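Local coordinates for protein [2Fe-2S] ferredoxin (Aquifex aeolicus, PDB 1M2D) that carries electrons between redox partners by means of a single [2Fe-2S] cluster held in a thioredoxin-like fold, at residues Val8-Arg13 with Gly26-Phe31; Gln32-Lys37 with Asp83-Lys88. The protein carries 1 engineered substitution. One frame throughout, in Å; residues are numbered along the deposited sequence.

In the fold
Interactions 1 and 2 follow one another along the chain, the first closing before the second opens, and both draw on helix 27-40. Its first turn meets the end of strand 4-9 and the loop after it at Val8-Arg13 with Gly26-Phe31; its middle meets helix 82-91 at Gln32-Lys37 with Asp83-Lys88. The two centres lie about 14 Å apart, yet they join through packing, Val8 CG2 standing 4.0 Å from Phe34 CD1. Strand 4-9 is an inner strand of the mixed sheet, parallel to 48-53 and antiparallel to 65-68. One helix thus connects the cluster end of the thioredoxin-like fold, where Cys9 binds iron, with a helix-helix contact remote from the cluster.

Interaction 1 of 2, residues Val8-Arg13 with Gly26-Phe31; sequences VCVQDR and GSREVF. With FES (Fe2/s2 (inorganic) cluster), chain C.
Ser27 and Arg28, at the start of helix 27-40, give three hydrogen bonds to the backbone carbonyls of Cys9 and Val10. Ser27 OG donates to Cys9 O over 2.7 Å, in the carbonyl plane and on a lone pair. Arg28 grips Val10 O side-on with two nitrogens: NE at 2.9 Å and NH2 at 3.0 Å, the oxygen lying only 3° out of the guanidinium plane. The extended Arg28 chain crosses Val10 at about a right angle.

Val8 and Val10 pack against Phe31, and Val8 also against Val30. Val8 CG1, set anti to the backbone N (chi1 -178°), reaches Phe31 CB at 3.9 Å and Val30 CG1 at 4.2 Å. Val10 CG1 comes equally near Phe31 CB, at 3.9 Å, and Val8 CB lies at the edge of the Phe31 ring.

The CB of Cys9 is directed away from the helix, and SG binds FE1 at 2.3 Å; Cys22 SG also binds iron of the cluster. An alanine at Ser27 removes the hydroxyl that bonds Cys9 O, which would probably leave the backbone of this ligand less firmly fixed to the helix. Gln11 N donates to Cys9 SG at 3.6 Å, an N-H...S bond that probably eases the charge on the thiolate.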
ATOM      1  N   VAL A   8      -1.576  -1.532  -5.858  1.00  7.76           N
ATOM      2  CA  VAL A   8      -1.637  -1.008  -7.221  1.00  8.01           C
ATOM      3  C   VAL A   8      -1.773   0.517  -7.140  1.00  8.15           C
ATOM      4  O   VAL A   8      -2.735   1.021  -6.588  1.00  8.55           O
ATOM      5  CB  VAL A   8      -2.833  -1.578  -8.002  1.00  9.17           C
ATOM      6  CG1 VAL A   8      -2.823  -1.051  -9.420  1.00 10.06           C
ATOM      7  CG2 VAL A   8      -2.762  -3.083  -8.011  1.00 10.14           C
ATOM      8  N   CYS A   9      -0.786   1.231  -7.704  1.00  7.96           N
ATOM      9  CA  CYS A   9      -0.888   2.683  -7.754  1.00  8.39           C
ATOM     10  C   CYS A   9      -2.024   3.063  -8.713  1.00  8.39           C
ATOM     11  O   CYS A   9      -1.982   2.677  -9.875  1.00  9.42           O
ATOM     12  CB  CYS A   9       0.412   3.291  -8.195  1.00  8.71           C
ATOM     13  SG  CYS A   9       0.277   5.101  -8.315  1.00  8.98           S
ATOM     14  N   VAL A  10      -3.003   3.823  -8.208  1.00  8.78           N
ATOM     15  CA  VAL A  10      -4.113   4.302  -8.981  1.00  9.45           C
ATOM     16  C   VAL A  10      -4.097   5.843  -9.101  1.00 10.24           C
ATOM     17  O   VAL A  10      -5.095   6.433  -9.512  1.00 12.53           O
ATOM     18  CB  VAL A  10      -5.483   3.805  -8.478  1.00 10.41           C
ATOM     19  CG1 VAL A  10      -5.535   2.284  -8.562  1.00 12.26           C
ATOM     20  CG2 VAL A  10      -5.745   4.289  -7.059  1.00 11.44           C
ATOM     21  N   GLN A  11      -2.978   6.456  -8.731  1.00  9.94           N
ATOM     22  CA  GLN A  11      -2.822   7.899  -8.782  1.00 10.57           C
ATOM     23  C   GLN A  11      -3.045   8.442 -10.168  1.00 10.82           C
ATOM     24  O   GLN A  11      -2.499   7.954 -11.146  1.00 11.19           O
ATOM     25  CB  GLN A  11      -1.400   8.221  -8.378  1.00 11.74           C
ATOM     26  CG  GLN A  11      -1.015   9.696  -8.324  1.00 11.56           C
ATOM     27  CD  GLN A  11      -1.416  10.374  -7.048  1.00 13.10           C
ATOM     28  OE1 GLN A  11      -1.031   9.913  -5.943  1.00 13.14           O
ATOM     29  NE2 GLN A  11      -2.198  11.442  -7.157  1.00 17.51           N
ATOM     30  N   ASP A  12      -3.813   9.524 -10.224  1.00 13.23           N
ATOM     31  CA  ASP A  12      -3.889  10.323 -11.426  1.00 13.26           C
ATOM     32  C   ASP A  12      -3.237  11.673 -11.138  1.00 14.28           C
ATOM     33  O   ASP A  12      -3.079  12.050 -10.011  1.00 16.71           O
ATOM     34  CB  ASP A  12      -5.314  10.543 -11.899  1.00 17.32           C
ATOM     35  CG  ASP A  12      -5.380  10.853 -13.400  1.00 19.64           C
ATOM     36  OD1 ASP A  12      -4.357  10.914 -14.137  1.00 18.89           O
ATOM     37  OD2 ASP A  12      -6.534  11.057 -13.796  1.00 29.90           O
ATOM     38  N   ARG A  13      -2.866  12.359 -12.214  1.00 16.44           N
ATOM     39  CA  ARG A  13      -2.185  13.661 -12.141  1.00 18.05           C
ATOM     40  C   ARG A  13      -2.768  14.560 -13.247  1.00 20.64           C
ATOM     41  O   ARG A  13      -3.192  14.028 -14.277  1.00 21.07           O
ATOM     42  CB  ARG A  13      -0.675  13.612 -12.325  1.00 19.76           C
ATOM     43  CG  ARG A  13       0.083  12.752 -11.353  1.00 21.44           C
ATOM     44  CD  ARG A  13       0.524  13.421 -10.121  1.00 23.03           C
ATOM     45  NE  ARG A  13       1.519  12.659  -9.377  1.00 18.78           N
ATOM     46  CZ  ARG A  13       1.690  12.775  -8.079  1.00 20.94           C
ATOM     47  NH1 ARG A  13       1.003  13.572  -7.296  1.00 27.62           N
ATOM     48  NH2 ARG A  13       2.649  11.995  -7.597  1.00 25.24           N
ATOM     49  N   GLY A  26      -2.932   3.350 -17.539  1.00 14.79           N
ATOM     50  CA  GLY A  26      -3.873   2.217 -17.518  1.00 15.49           C
ATOM     51  C   GLY A  26      -3.983   1.525 -16.188  1.00 13.62           C
ATOM     52  O   GLY A  26      -4.552   0.427 -16.136  1.00 14.86           O
ATOM     53  N   SER A  27      -3.537   2.154 -15.059  1.00 12.08           N
ATOM     54  CA  SER A  27      -3.458   1.365 -13.851  1.00 11.47           C
ATOM     55  C   SER A  27      -4.811   1.125 -13.200  1.00 12.28           C
ATOM     56  O   SER A  27      -4.902   0.194 -12.394  1.00 11.99           O
ATOM     57  CB  SER A  27      -2.517   1.997 -12.839  1.00 10.26           C
ATOM     58  OG  SER A  27      -3.112   3.171 -12.297  1.00  9.97           O
ATOM     59  N   ARG A  28      -5.821   1.952 -13.473  1.00 12.90           N
ATOM     60  CA  ARG A  28      -7.109   1.603 -12.810  1.00 13.77           C
ATOM     61  C   ARG A  28      -7.681   0.356 -13.448  1.00 14.21           C
ATOM     62  O   ARG A  28      -8.354  -0.382 -12.768  1.00 15.58           O
ATOM     63  CB  ARG A  28      -8.055   2.800 -12.833  1.00 18.22           C
ATOM     64  CG  ARG A  28      -7.376   3.875 -11.947  1.00 22.31           C
ATOM     65  CD  ARG A  28      -8.229   5.078 -11.884  1.00 23.25           C
ATOM     66  NE  ARG A  28      -7.532   6.014 -11.009  1.00 17.45           N
ATOM     67  CZ  ARG A  28      -8.152   7.161 -10.809  1.00 15.94           C
ATOM     68  NH1 ARG A  28      -9.296   7.429 -11.394  1.00 23.94           N
ATOM     69  NH2 ARG A  28      -7.584   8.079 -10.028  1.00 17.39           N
ATOM     70  N   GLU A  29      -7.408   0.120 -14.743  1.00 14.69           N
ATOM     71  CA  GLU A  29      -7.814  -1.131 -15.378  1.00 15.35           C
ATOM     72  C   GLU A  29      -6.994  -2.323 -14.853  1.00 13.60           C
ATOM     73  O   GLU A  29      -7.501  -3.446 -14.743  1.00 14.28           O
ATOM     74  CB  GLU A  29      -7.705  -1.049 -16.891  1.00 17.86           C
ATOM     75  CG  GLU A  29      -8.785  -0.095 -17.364  1.00 20.92           C
ATOM     76  CD  GLU A  29      -8.392   1.322 -17.295  1.00 20.40           C
ATOM     77  OE1 GLU A  29      -7.273   1.748 -16.978  1.00 30.05           O
ATOM     78  OE2 GLU A  29      -9.351   2.075 -17.598  1.00 47.21           O
ATOM     79  N   VAL A  30      -5.763  -2.110 -14.480  1.00 12.46           N
ATOM     80  CA  VAL A  30      -4.924  -3.101 -13.792  1.00 11.29           C
ATOM     81  C   VAL A  30      -5.536  -3.485 -12.445  1.00 11.79           C
ATOM     82  O   VAL A  30      -5.715  -4.638 -12.100  1.00 12.32           O
ATOM     83  CB  VAL A  30      -3.500  -2.619 -13.618  1.00 10.83           C
ATOM     84  CG1 VAL A  30      -2.672  -3.572 -12.753  1.00 11.31           C
ATOM     85  CG2 VAL A  30      -2.860  -2.470 -14.982  1.00 12.19           C
ATOM     86  N   PHE A  31      -5.866  -2.456 -11.652  1.00 11.93           N
ATOM     87  CA  PHE A  31      -6.460  -2.640 -10.335  1.00 12.30           C
ATOM     88  C   PHE A  31      -7.750  -3.432 -10.504  1.00 13.79           C
ATOM     89  O   PHE A  31      -8.052  -4.409  -9.821  1.00 14.93           O
ATOM     90  CB  PHE A  31      -6.714  -1.305  -9.631  1.00 12.57           C
ATOM     91  CG  PHE A  31      -7.460  -1.408  -8.334  1.00 13.29           C
ATOM     92  CD1 PHE A  31      -6.839  -1.939  -7.211  1.00 13.21           C
ATOM     93  CD2 PHE A  31      -8.777  -1.000  -8.216  1.00 17.07           C
ATOM     94  CE1 PHE A  31      -7.519  -2.074  -6.029  1.00 13.92           C
ATOM     95  CE2 PHE A  31      -9.471  -1.167  -7.023  1.00 18.28           C
ATOM     96  CZ  PHE A  31      -8.863  -1.705  -5.960  1.00 14.72           C
TER
HETATM   97 FE1  FES C 201       1.996   5.656  -9.744  1.00  8.99          FE
HETATM   98 FE2  FES C 201       3.743   7.655  -9.267  1.00  9.75          FE
HETATM   99  S1  FES C 201       1.696   7.816 -10.140  1.00 10.18           S
HETATM  100  S2  FES C 201       4.052   5.447  -8.947  1.00  9.13           S

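Interaction 2 of 2, residues Gln32-Lys37 with Asp83-Lys88; sequences QAFMEK and DEIVEK
Phe34 meets Ile85 and Val86 with its ring, and these contacts form the apolar side of the helix pair. Ile85 CG2 lies at the ring edge, in its plane, 4.0 Å from Phe34 CZ, and the two side chains cross at about a right angle. Val86 CG2 comes to 4.1 Å from Phe34 CD2 by an oblique approach, as the phenylalanine and valine slide past each other in opposite directions. Phe34 starts with CG anti to the carbonyl carbon (chi1 -81°), a torsion that carries the ring across to the other helix although its CB does not point there. The same ring also touches Val82 and Leu90 of helix 82-91 and Ile50 of strand 48-53, so it is packed between that helix and the sheet.

Lys37 supplies the charged side. Two bends, the first with chi2 -70°, take its chain to Asp83, which it crosses at about a right angle, with CE 4.1 Å from Val86 CG1. The ammonium pairs with two acids: NZ to Asp83 OD1 is a salt bridge with a weak hydrogen bond, though the position of that oxygen is less certain, and NZ to Glu87 OE2 is a long one at 3.9 Å. Asp83 and Glu87 stand one helical turn apart, so a single lysine can draw on both, and the acids would probably stabilise its positive charge.

The segment axes approach to 10.6 Å at a crossing angle of -43° and are joined by side chains, Phe34 and Lys37 reaching from helix 27-40 to the shorter Ile85 and Val86 and to the acids. Two helices lying against each other, with the sheet touched through Ile50, are characteristic of the thioredoxin-like fold, whose central sheet is flanked by helices.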
ATOM      1  N   GLN A  32      -8.618  -3.043 -11.408  1.00 15.05           N
ATOM      2  CA  GLN A  32      -9.885  -3.706 -11.707  1.00 18.24           C
ATOM      3  C   GLN A  32      -9.625  -5.182 -12.075  1.00 18.32           C
ATOM      4  O   GLN A  32     -10.330  -6.066 -11.632  1.00 19.81           O
ATOM      5  CB  GLN A  32     -10.583  -3.015 -12.847  1.00 24.02           C
ATOM      6  CG  GLN A  32     -11.855  -3.462 -13.548  1.00 46.94           C
ATOM      7  CD  GLN A  32     -12.304  -2.242 -14.354  1.00 54.28           C
ATOM      8  OE1 GLN A  32     -11.592  -1.879 -15.297  1.00 77.48           O
ATOM      9  NE2 GLN A  32     -13.387  -1.584 -13.966  1.00 65.88           N
ATOM     10  N   ALA A  33      -8.646  -5.450 -12.900  1.00 17.09           N
ATOM     11  CA  ALA A  33      -8.341  -6.822 -13.327  1.00 14.57           C
ATOM     12  C   ALA A  33      -7.888  -7.687 -12.150  1.00 14.49           C
ATOM     13  O   ALA A  33      -8.342  -8.841 -12.048  1.00 16.17           O
ATOM     14  CB  ALA A  33      -7.314  -6.849 -14.417  1.00 15.96           C
ATOM     15  N   PHE A  34      -7.090  -7.133 -11.273  1.00 14.29           N
ATOM     16  CA  PHE A  34      -6.751  -7.865 -10.044  1.00 15.49           C
ATOM     17  C   PHE A  34      -7.978  -8.156  -9.163  1.00 17.65           C
ATOM     18  O   PHE A  34      -8.188  -9.256  -8.751  1.00 18.54           O
ATOM     19  CB  PHE A  34      -5.698  -7.180  -9.150  1.00 14.77           C
ATOM     20  CG  PHE A  34      -4.250  -7.387  -9.561  1.00 13.72           C
ATOM     21  CD1 PHE A  34      -3.499  -6.390 -10.135  1.00 13.03           C
ATOM     22  CD2 PHE A  34      -3.632  -8.617  -9.317  1.00 13.94           C
ATOM     23  CE1 PHE A  34      -2.165  -6.518 -10.464  1.00 12.97           C
ATOM     24  CE2 PHE A  34      -2.301  -8.745  -9.645  1.00 14.28           C
ATOM     25  CZ  PHE A  34      -1.563  -7.723 -10.208  1.00 12.97           C
ATOM     26  N   MET A  35      -8.779  -7.123  -8.957  1.00 21.40           N
ATOM     27  CA  MET A  35     -10.038  -7.334  -8.241  1.00 23.61           C
ATOM     28  C   MET A  35     -10.950  -8.365  -8.927  1.00 23.54           C
ATOM     29  O   MET A  35     -11.530  -9.214  -8.252  1.00 33.52           O
ATOM     30  CB  MET A  35     -10.798  -6.022  -8.066  1.00 22.28           C
ATOM     31  CG  MET A  35     -10.015  -5.074  -7.191  1.00 21.92           C
ATOM     32  SD  MET A  35      -9.877  -5.574  -5.439  1.00 27.86           S
ATOM     33  CE  MET A  35     -11.463  -5.008  -4.805  1.00 32.27           C
ATOM     34  N   GLU A  36     -11.116  -8.338 -10.257  1.00 25.25           N
ATOM     35  CA  GLU A  36     -11.951  -9.361 -10.898  1.00 26.03           C
ATOM     36  C   GLU A  36     -11.361 -10.748 -10.703  1.00 23.67           C
ATOM     37  O   GLU A  36     -12.068 -11.743 -10.517  1.00 31.69           O
ATOM     38  CB  GLU A  36     -12.128  -9.073 -12.384  1.00 28.41           C
ATOM     39  CG  GLU A  36     -12.906  -7.790 -12.618  1.00 41.49           C
ATOM     40  CD  GLU A  36     -12.939  -7.452 -14.096  1.00 44.94           C
ATOM     41  OE1 GLU A  36     -13.529  -6.382 -14.335  1.00 47.06           O
ATOM     42  OE2 GLU A  36     -12.394  -8.234 -14.910  1.00 56.47           O
ATOM     43  N   LYS A  37     -10.044 -10.896 -10.715  1.00 22.72           N
ATOM     44  CA  LYS A  37      -9.516 -12.240 -10.456  1.00 22.58           C
ATOM     45  C   LYS A  37      -9.694 -12.718  -9.019  1.00 24.19           C
ATOM     46  O   LYS A  37     -10.172 -13.826  -8.776  1.00 33.84           O
ATOM     47  CB  LYS A  37      -8.024 -12.260 -10.751  1.00 22.90           C
ATOM     48  CG  LYS A  37      -7.675 -12.112 -12.222  1.00 23.32           C
ATOM     49  CD  LYS A  37      -8.091 -13.374 -12.984  1.00 25.38           C
ATOM     50  CE  LYS A  37      -6.885 -14.286 -13.118  1.00 28.87           C
ATOM     51  NZ  LYS A  37      -7.113 -15.368 -14.125  1.00 42.03           N
ATOM     52  N   ASP A  83      -3.211 -11.757 -15.329  1.00 13.28           N
ATOM     53  CA  ASP A  83      -3.346 -13.189 -15.184  1.00 14.03           C
ATOM     54  C   ASP A  83      -2.010 -13.877 -14.914  1.00 12.83           C
ATOM     55  O   ASP A  83      -1.939 -14.758 -14.084  1.00 12.88           O
ATOM     56  CB  ASP A  83      -3.920 -13.816 -16.438  1.00 20.58           C
ATOM     57  CG  ASP A  83      -5.387 -13.580 -16.589  1.00 31.30           C
ATOM     58  OD1 ASP A  83      -6.063 -13.203 -15.636  1.00 37.37           O
ATOM     59  OD2 ASP A  83      -5.622 -13.827 -17.791  1.00 42.60           O
ATOM     60  N   GLU A  84      -0.962 -13.462 -15.634  1.00 13.28           N
ATOM     61  CA  GLU A  84       0.342 -14.113 -15.421  1.00 11.96           C
ATOM     62  C   GLU A  84       0.818 -13.835 -14.030  1.00 10.62           C
ATOM     63  O   GLU A  84       1.391 -14.714 -13.349  1.00 11.48           O
ATOM     64  CB  GLU A  84       1.345 -13.661 -16.481  1.00 14.07           C
ATOM     65  CG  GLU A  84       2.612 -14.458 -16.426  1.00 13.95           C
ATOM     66  CD  GLU A  84       3.712 -14.077 -17.414  1.00 16.24           C
ATOM     67  OE1 GLU A  84       3.483 -13.207 -18.266  1.00 18.32           O
ATOM     68  OE2 GLU A  84       4.804 -14.676 -17.351  1.00 18.57           O
ATOM     69  N   ILE A  85       0.672 -12.590 -13.534  1.00 10.66           N
ATOM     70  CA  ILE A  85       1.131 -12.323 -12.169  1.00 10.10           C
ATOM     71  C   ILE A  85       0.329 -13.161 -11.175  1.00  9.81           C
ATOM     72  O   ILE A  85       0.918 -13.714 -10.237  1.00 10.18           O
ATOM     73  CB  ILE A  85       1.016 -10.808 -11.868  1.00  9.73           C
ATOM     74  CG1 ILE A  85       1.958  -9.973 -12.733  1.00 11.10           C
ATOM     75  CG2 ILE A  85       1.222 -10.558 -10.373  1.00 10.95           C
ATOM     76  CD1 ILE A  85       1.737  -8.475 -12.687  1.00 12.37           C
ATOM     77  N   VAL A  86      -0.981 -13.258 -11.337  1.00 10.70           N
ATOM     78  CA  VAL A  86      -1.796 -14.066 -10.449  1.00 11.61           C
ATOM     79  C   VAL A  86      -1.343 -15.530 -10.476  1.00 12.30           C
ATOM     80  O   VAL A  86      -1.141 -16.156  -9.435  1.00 13.90           O
ATOM     81  CB  VAL A  86      -3.275 -13.918 -10.862  1.00 13.27           C
ATOM     82  CG1 VAL A  86      -4.139 -14.978 -10.200  1.00 17.45           C
ATOM     83  CG2 VAL A  86      -3.743 -12.503 -10.564  1.00 14.00           C
ATOM     84  N   GLU A  87      -1.233 -16.102 -11.665  1.00 12.54           N
ATOM     85  CA  GLU A  87      -0.904 -17.513 -11.788  1.00 14.56           C
ATOM     86  C   GLU A  87       0.477 -17.822 -11.297  1.00 13.49           C
ATOM     87  O   GLU A  87       0.709 -18.718 -10.432  1.00 15.92           O
ATOM     88  CB  GLU A  87      -1.056 -17.916 -13.261  1.00 16.72           C
ATOM     89  CG  GLU A  87      -2.446 -17.750 -13.835  1.00 36.18           C
ATOM     90  CD  GLU A  87      -3.550 -18.493 -13.131  1.00 38.84           C
ATOM     91  OE1 GLU A  87      -3.414 -19.735 -12.992  1.00 36.84           O
ATOM     92  OE2 GLU A  87      -4.553 -17.961 -12.634  1.00 65.90           O
ATOM     93  N   LYS A  88       1.449 -17.122 -11.832  1.00 11.57           N
ATOM     94  CA  LYS A  88       2.839 -17.476 -11.607  1.00 11.99           C
ATOM     95  C   LYS A  88       3.316 -17.044 -10.235  1.00 11.55           C
ATOM     96  O   LYS A  88       4.043 -17.768  -9.544  1.00 13.01           O
ATOM     97  CB  LYS A  88       3.744 -16.897 -12.700  1.00 13.57           C
ATOM     98  CG  LYS A  88       3.510 -17.435 -14.114  1.00 16.18           C
ATOM     99  CD  LYS A  88       3.752 -18.963 -14.174  1.00 24.19           C
ATOM    100  CE  LYS A  88       3.766 -19.452 -15.603  1.00 26.63           C
ATOM    101  NZ  LYS A  88       3.387 -20.882 -15.674  1.00 46.38           N
TER